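Local coordinates for group 1 truncated hemoglobin (Tetrahymena pyriformis, PDB 3AQ9), which binds one heme and probably carries oxygen at its iron, with a likely part in nitric oxide detoxification, at residues Leu23-Val28 and His45-Glu50; Thr55-Gly60 and Lys109-Thr114. The protein carries 1 engineered substitution. All blocks are in the same frame, centred on the assembly; numbering follows the deposited sequence.

In the fold
Beginning at the N terminus, helix 7-11 leads into helix 13-28, the B helix of this 2/2 globin. Contact 1 closes the 16-residue link that follows, bringing 23-28 against 45-50 of helix 43-57, the E helix, on the distal side of the heme. Only after this does contact 2 open, so the two stand in series, neither nested nor crossed. The far end of the same E helix, 55-60, meets 109-114 of helix 101-112, enclosing a longer excursion that includes helix 80-96. Because both use helix 43-57, it ties the B helix to the H helix; the contacts lie on opposite sides of the chain's centre, about 16 Å apart between their centres.

Contact 1. Residues Leu23-Val28 and His45-Glu50; sequences LFYKKV and HQTKQE. Engineered in segment 45-50: Glu-50 (natural residue Gln). With HEM (protoporphyrin IX containing Fe), chain C.
An engineered glutamate, Glu-50, stands against Tyr-25 in the distal pocket of a 2/2 globin, where the natural chain has glutamine. As modelled, its OE1 lies at the edge of the tyrosine ring and only 2.3 Å from OH of Tyr-25, too close to be trusted, so its place is doubtful. The carboxylate is turned 79° from the ring. Its other oxygen, OE2, comes within 3.5 Å of CE2 of Phe-24, and the same CE2 lies over one face of the Tyr-25 ring, toward its rim. Gln-46, one turn earlier on the E helix, completes the polar cluster. Its chain extends away from its own N at chi1 179° and then bends, so its amide swings over the distal face of the porphyrin, NE2 standing 3.3 Å from C4D of HEM. The same NE2 donates to OE1 of Glu-50 at 2.8 Å (155° at the hydrogen), subject to the doubt about that oxygen. An alanine in place of Gln-46 would remove the amide, and the carboxylate of Glu-50, without that donor, would probably turn more freely beside a gap over the porphyrin. Farther from the heme, Thr-47 slides alongside the tyrosine, its hydroxyl taken up by Met-43 O. Tyr-25, Gln-46 and Glu-50 probably stand at the B10, E7 and E11 positions, whose network in the natural protein, with glutamine in place of Glu-50, is critical for the stability of bound oxygen. In this ferric form a water fills the site, bound to the heme iron at 2.2 Å and hydrogen-bonded to OH of Tyr-25 at 3.0 Å.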
loop_
_atom_site.group_PDB
_atom_site.type_symbol
_atom_site.label_atom_id
_atom_site.label_comp_id
_atom_site.label_asym_id
_atom_site.label_seq_id
_atom_site.Cartn_x
_atom_site.Cartn_y
_atom_site.Cartn_z
ATOM N N LEU A 23 -4.587 4.368 -8.200
ATOM C CA LEU A 23 -5.397 3.246 -8.744
ATOM C C LEU A 23 -5.739 2.257 -7.630
ATOM O O LEU A 23 -6.890 1.773 -7.474
ATOM C CB LEU A 23 -4.643 2.491 -9.856
ATOM C CG LEU A 23 -5.382 1.278 -10.460
ATOM C CD1 LEU A 23 -6.944 1.566 -10.765
ATOM C CD2 LEU A 23 -4.550 0.750 -11.737
ATOM N N PHE A 24 -4.779 2.001 -6.756
ATOM C CA PHE A 24 -4.998 1.139 -5.628
ATOM C C PHE A 24 -6.074 1.761 -4.752
ATOM O O PHE A 24 -7.016 1.045 -4.351
ATOM C CB PHE A 24 -3.656 1.087 -4.892
ATOM C CG PHE A 24 -3.725 0.652 -3.431
ATOM C CD1 PHE A 24 -3.981 -0.722 -3.113
ATOM C CD2 PHE A 24 -3.529 1.568 -2.401
ATOM C CE1 PHE A 24 -4.032 -1.098 -1.753
ATOM C CE2 PHE A 24 -3.543 1.156 -1.030
ATOM C CZ PHE A 24 -3.781 -0.152 -0.722
ATOM N N TYR A 25 -6.028 3.071 -4.482
ATOM C CA TYR A 25 -7.195 3.621 -3.696
ATOM C C TYR A 25 -8.506 3.564 -4.467
ATOM O O TYR A 25 -9.552 3.488 -3.802
ATOM C CB TYR A 25 -6.900 5.053 -3.183
ATOM C CG TYR A 25 -6.164 4.869 -1.876
ATOM C CD1 TYR A 25 -4.825 5.227 -1.731
ATOM C CD2 TYR A 25 -6.851 4.241 -0.808
ATOM C CE1 TYR A 25 -4.145 4.908 -0.523
ATOM C CE2 TYR A 25 -6.224 4.000 0.333
ATOM C CZ TYR A 25 -4.913 4.327 0.473
ATOM O OH TYR A 25 -4.502 3.958 1.745
ATOM N N LYS A 26 -8.540 3.713 -5.805
ATOM C CA LYS A 26 -9.819 3.536 -6.483
ATOM C C LYS A 26 -10.368 2.135 -6.161
ATOM O O LYS A 26 -11.593 1.971 -5.978
ATOM C CB LYS A 26 -9.628 3.692 -8.027
ATOM C CG LYS A 26 -10.834 3.449 -8.874
ATOM C CD LYS A 26 -10.390 3.506 -10.320
ATOM C CE LYS A 26 -11.408 3.519 -11.448
ATOM N NZ LYS A 26 -12.334 2.451 -11.195
ATOM N N LYS A 27 -9.499 1.128 -6.092
ATOM C CA LYS A 27 -10.033 -0.222 -5.827
ATOM C C LYS A 27 -10.383 -0.320 -4.358
ATOM O O LYS A 27 -11.430 -0.868 -4.017
ATOM C CB LYS A 27 -8.925 -1.263 -6.125
ATOM C CG LYS A 27 -8.751 -1.301 -7.695
ATOM C CD LYS A 27 -7.669 -2.446 -7.944
ATOM C CE LYS A 27 -7.298 -2.461 -9.482
ATOM N NZ LYS A 27 -8.423 -2.864 -10.330
ATOM N N VAL A 28 -9.499 0.179 -3.485
ATOM C CA VAL A 28 -9.802 0.055 -2.009
ATOM C C VAL A 28 -11.115 0.776 -1.666
ATOM O O VAL A 28 -11.926 0.240 -0.879
ATOM C CB VAL A 28 -8.612 0.671 -1.214
ATOM C CG1 VAL A 28 -8.968 0.984 0.251
ATOM C CG2 VAL A 28 -7.372 -0.267 -1.261
ATOM N N HIS A 45 -3.715 13.757 1.133
ATOM C CA HIS A 45 -2.688 13.517 2.104
ATOM C C HIS A 45 -2.275 12.064 2.174
ATOM O O HIS A 45 -1.076 11.676 2.281
ATOM C CB HIS A 45 -3.123 13.960 3.523
ATOM C CG HIS A 45 -1.954 14.074 4.454
ATOM N ND1 HIS A 45 -1.746 13.216 5.511
ATOM C CD2 HIS A 45 -0.850 14.870 4.381
ATOM C CE1 HIS A 45 -0.623 13.548 6.122
ATOM N NE2 HIS A 45 -0.052 14.529 5.455
ATOM N N GLN A 46 -3.266 11.173 2.307
ATOM C CA GLN A 46 -3.006 9.761 2.410
ATOM C C GLN A 46 -2.267 9.222 1.161
ATOM O O GLN A 46 -1.312 8.407 1.260
ATOM C CB GLN A 46 -4.356 9.027 2.584
ATOM C CG GLN A 46 -4.181 7.472 2.690
ATOM C CD GLN A 46 -3.422 7.092 3.965
ATOM O OE1 GLN A 46 -3.392 7.899 4.915
ATOM N NE2 GLN A 46 -2.827 5.901 3.966
ATOM N N THR A 47 -2.702 9.699 -0.005
ATOM C CA THR A 47 -2.002 9.232 -1.206
ATOM C C THR A 47 -0.502 9.660 -1.165
ATOM O O THR A 47 0.412 8.885 -1.518
ATOM C CB THR A 47 -2.714 9.840 -2.488
ATOM O OG1 THR A 47 -4.006 9.226 -2.548
ATOM C CG2 THR A 47 -1.949 9.429 -3.765
ATOM N N LYS A 48 -0.244 10.868 -0.707
ATOM C CA LYS A 48 1.137 11.299 -0.649
ATOM C C LYS A 48 1.961 10.506 0.392
ATOM O O LYS A 48 3.081 9.987 0.099
ATOM C CB LYS A 48 1.193 12.732 -0.201
ATOM C CG LYS A 48 2.635 13.318 -0.340
ATOM C CD LYS A 48 3.230 13.524 1.080
ATOM C CE LYS A 48 4.292 14.676 0.908
ATOM N NZ LYS A 48 5.603 13.949 0.647
ATOM N N GLN A 49 1.420 10.328 1.594
ATOM C CA GLN A 49 2.158 9.549 2.596
ATOM C C GLN A 49 2.400 8.142 2.144
ATOM O O GLN A 49 3.462 7.527 2.350
ATOM C CB GLN A 49 1.312 9.492 3.919
ATOM C CG GLN A 49 1.241 10.847 4.575
ATOM C CD GLN A 49 2.677 11.352 4.903
ATOM O OE1 GLN A 49 3.381 10.735 5.662
ATOM N NE2 GLN A 49 3.054 12.397 4.376
ATOM N N GLU A 50 1.359 7.501 1.637
ATOM C CA GLU A 50 1.494 6.107 1.215
ATOM C C GLU A 50 2.401 5.931 -0.002
ATOM O O GLU A 50 3.166 4.950 -0.104
ATOM C CB GLU A 50 0.066 5.566 0.977
ATOM C CG GLU A 50 0.025 4.120 0.745
ATOM C CD GLU A 50 -1.209 3.488 1.491
ATOM O OE1 GLU A 50 -2.262 4.216 1.858
ATOM O OE2 GLU A 50 -1.250 2.297 1.333
HETATM C CHA HEM C . -2.764 5.383 7.579
HETATM C CHB HEM C . -6.360 2.130 6.793
HETATM C CHC HEM C . -3.072 -1.236 5.747
HETATM C CHD HEM C . 0.179 2.380 5.108
HETATM C C1A HEM C . -4.008 4.786 7.457
HETATM C C2A HEM C . -5.300 5.408 7.787
HETATM C C3A HEM C . -6.251 4.536 7.532
HETATM C C4A HEM C . -5.656 3.293 7.095
HETATM C CMA HEM C . -7.781 4.647 7.655
HETATM C CAA HEM C . -5.445 6.931 8.185
HETATM C CBA HEM C . -6.128 7.489 9.452
HETATM C CGA HEM C . -6.273 9.043 8.918
HETATM O O1A HEM C . -5.225 9.785 8.932
HETATM O O2A HEM C . -7.217 9.418 8.121
HETATM C C1B HEM C . -5.705 0.897 6.517
HETATM C C2B HEM C . -6.457 -0.346 6.483
HETATM C C3B HEM C . -5.523 -1.293 6.293
HETATM C C4B HEM C . -4.275 -0.593 6.141
HETATM C CMB HEM C . -7.956 -0.565 6.683
HETATM C CAB HEM C . -5.807 -2.800 6.240
HETATM C CBB HEM C . -4.943 -3.502 6.957
HETATM C C1C HEM C . -1.910 -0.524 5.405
HETATM C C2C HEM C . -0.757 -1.100 4.757
HETATM C C3C HEM C . 0.095 -0.070 4.579
HETATM C C4C HEM C . -0.478 1.140 5.088
HETATM C CMC HEM C . -0.642 -2.622 4.333
HETATM C CAC HEM C . 1.501 -0.053 3.870
HETATM C CBC HEM C . 2.158 -1.187 3.631
HETATM C C1D HEM C . -0.356 3.500 5.758
HETATM C C2D HEM C . 0.357 4.749 5.808
HETATM C C3D HEM C . -0.519 5.618 6.562
HETATM C C4D HEM C . -1.656 4.819 6.881
HETATM C CMD HEM C . 1.735 5.148 5.260
HETATM C CAD HEM C . -0.264 7.064 6.893
HETATM C CBD HEM C . 0.500 7.285 8.128
HETATM C CGD HEM C . 0.798 8.797 8.254
HETATM O O1D HEM C . 1.689 9.168 9.013
HETATM O O2D HEM C . -0.085 9.636 7.789
HETATM N NA HEM C . -4.307 3.494 7.053
HETATM N NB HEM C . -4.309 0.839 6.337
HETATM N NC HEM C . -1.724 0.812 5.609
HETATM N ND HEM C . -1.642 3.517 6.361
HETATM FE FE HEM C . -3.002 2.161 6.375
HETATM O O HOH W 1 -3.489 2.681 4.290
#

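Contact 2. Residues Thr55-Gly60 and Lys109-Thr114; sequences TMLLGG and KVIEHT
Beside the heme pocket of this 2/2 globin, the end of the E helix packs on the H helix, with Leu-57 and Leu-58 set against Val-110 and Ile-111. Val-110 is the common partner. Its CG1, held anti to the backbone N (chi1 169°), reaches alongside Leu-57 and meets CG of that leucine at 3.9 Å; the same methyl rests 3.7 Å from the carbonyl O of Leu-57. Leu-58 approaches Val-110 differently, crossing it at a slant, so that CD2 of the leucine lies 4.2 Å from CB of the valine. Both residues also touch Ile-7 of helix 7-11, which extends the apolar cluster toward the N terminus. CD2 of Leu-57 instead meets CG1 of Ile-111 at 4.2 Å and, more loosely, the methyl of Thr-114. Ile-111 in turn touches the heme, so the hydrocarbon packing runs from the helix interface to the cofactor.

OG1 of Thr-114 turns back to donate to O of Ile-111 at 2.7 Å, in the carbonyl plane, and that oxygen also accepts from the threonine's own backbone N. Across the contact, the E helix stops in a Schellman motif: Gly-60 N bonds to Thr-55 O at 2.8 Å and Gly-59 N to Met-56 O at 3.1 Å. Gly-59 supplies the positive phi (99°) where a side chain would jam against the preceding carbonyl. Leu-57 closes the helix and Leu-58 is the first residue beyond it, both packing on the neighbouring helix; this glycine-ended helix exemplifies Schellman termination, here within the compact helical packing of the truncated globin fold.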
loop_
_atom_site.group_PDB
_atom_site.type_symbol
_atom_site.label_atom_id
_atom_site.label_comp_id
_atom_site.label_asym_id
_atom_site.label_seq_id
_atom_site.Cartn_x
_atom_site.Cartn_y
_atom_site.Cartn_z
ATOM N N THR A 55 7.311 3.771 -1.656
ATOM C CA THR A 55 8.550 4.048 -2.400
ATOM C C THR A 55 9.710 3.663 -1.528
ATOM O O THR A 55 10.655 3.064 -1.985
ATOM C CB THR A 55 8.609 5.532 -2.700
ATOM O OG1 THR A 55 7.493 5.793 -3.660
ATOM C CG2 THR A 55 9.896 5.933 -3.429
ATOM N N MET A 56 9.640 4.114 -0.264
ATOM C CA MET A 56 10.787 3.764 0.653
ATOM C C MET A 56 10.842 2.225 0.827
ATOM O O MET A 56 11.922 1.592 0.737
ATOM C CB MET A 56 10.470 4.434 2.017
ATOM C CG MET A 56 11.582 4.078 3.130
ATOM S SD MET A 56 11.082 2.521 3.958
ATOM C CE MET A 56 9.559 3.113 4.833
ATOM N N LEU A 57 9.725 1.577 1.052
ATOM C CA LEU A 57 9.771 0.152 1.451
ATOM C C LEU A 57 10.316 -0.706 0.283
ATOM O O LEU A 57 10.981 -1.748 0.507
ATOM C CB LEU A 57 8.328 -0.319 1.741
ATOM C CG LEU A 57 7.968 -1.214 2.832
ATOM C CD1 LEU A 57 8.781 -0.781 4.214
ATOM C CD2 LEU A 57 6.531 -1.213 3.075
ATOM N N LEU A 58 9.980 -0.261 -0.972
ATOM C CA LEU A 58 10.343 -1.044 -2.106
ATOM C C LEU A 58 11.655 -0.636 -2.730
ATOM O O LEU A 58 12.012 -1.105 -3.825
ATOM C CB LEU A 58 9.168 -0.989 -3.158
ATOM C CG LEU A 58 7.844 -1.572 -2.556
ATOM C CD1 LEU A 58 6.726 -1.391 -3.694
ATOM C CD2 LEU A 58 8.028 -3.022 -2.115
ATOM N N GLY A 59 12.442 0.226 -2.023
ATOM C CA GLY A 59 13.828 0.417 -2.427
ATOM C C GLY A 59 14.065 1.642 -3.254
ATOM O O GLY A 59 15.147 1.840 -3.785
ATOM N N GLY A 60 13.019 2.485 -3.393
ATOM C CA GLY A 60 13.213 3.812 -3.972
ATOM C C GLY A 60 13.748 4.833 -2.981
ATOM O O GLY A 60 14.227 4.433 -1.895
ATOM N N LYS A 109 5.697 -9.636 -0.733
ATOM C CA LYS A 109 6.474 -10.335 0.377
ATOM C C LYS A 109 7.125 -9.289 1.284
ATOM O O LYS A 109 7.184 -9.516 2.521
ATOM C CB LYS A 109 7.569 -11.235 -0.176
ATOM C CG LYS A 109 7.010 -12.544 -0.722
ATOM C CD LYS A 109 8.158 -13.491 -1.263
ATOM C CE LYS A 109 9.404 -13.464 -0.354
ATOM N NZ LYS A 109 10.342 -14.572 -0.860
ATOM N N VAL A 110 7.565 -8.145 0.726
ATOM C CA VAL A 110 8.114 -7.072 1.614
ATOM C C VAL A 110 6.988 -6.502 2.456
ATOM O O VAL A 110 7.070 -6.419 3.666
ATOM C CB VAL A 110 8.806 -5.938 0.786
ATOM C CG1 VAL A 110 9.098 -4.729 1.708
ATOM C CG2 VAL A 110 10.147 -6.519 0.118
ATOM N N ILE A 111 5.894 -6.140 1.798
ATOM C CA ILE A 111 4.792 -5.429 2.541
ATOM C C ILE A 111 4.147 -6.350 3.541
ATOM O O ILE A 111 3.735 -5.904 4.645
ATOM C CB ILE A 111 3.774 -4.989 1.510
ATOM C CG1 ILE A 111 4.455 -3.954 0.630
ATOM C CG2 ILE A 111 2.428 -4.359 2.182
ATOM C CD1 ILE A 111 3.703 -3.632 -0.706
ATOM N N GLU A 112 4.171 -7.663 3.268
ATOM C CA GLU A 112 3.497 -8.622 4.186
ATOM C C GLU A 112 4.139 -8.539 5.623
ATOM O O GLU A 112 3.459 -8.780 6.642
ATOM C CB GLU A 112 3.667 -10.061 3.597
ATOM C CG GLU A 112 3.401 -11.162 4.529
ATOM C CD GLU A 112 1.851 -11.185 4.971
ATOM O OE1 GLU A 112 1.596 -11.735 6.111
ATOM O OE2 GLU A 112 1.016 -10.763 4.155
ATOM N N HIS A 113 5.435 -8.188 5.713
ATOM C CA HIS A 113 6.085 -8.168 7.069
ATOM C C HIS A 113 5.408 -7.072 7.959
ATOM O O HIS A 113 5.619 -7.156 9.201
ATOM C CB HIS A 113 7.570 -7.854 6.842
ATOM C CG HIS A 113 8.328 -9.037 6.348
ATOM N ND1 HIS A 113 8.749 -9.224 5.029
ATOM C CD2 HIS A 113 8.682 -10.141 7.029
ATOM C CE1 HIS A 113 9.407 -10.406 4.951
ATOM N NE2 HIS A 113 9.366 -10.979 6.158
ATOM N N THR A 114 4.643 -6.140 7.373
ATOM C CA THR A 114 4.044 -5.079 8.227
ATOM C C THR A 114 2.769 -5.575 8.880
ATOM O O THR A 114 2.209 -4.851 9.749
ATOM C CB THR A 114 3.692 -3.820 7.460
ATOM O OG1 THR A 114 2.707 -4.091 6.408
ATOM C CG2 THR A 114 4.935 -3.178 6.788
#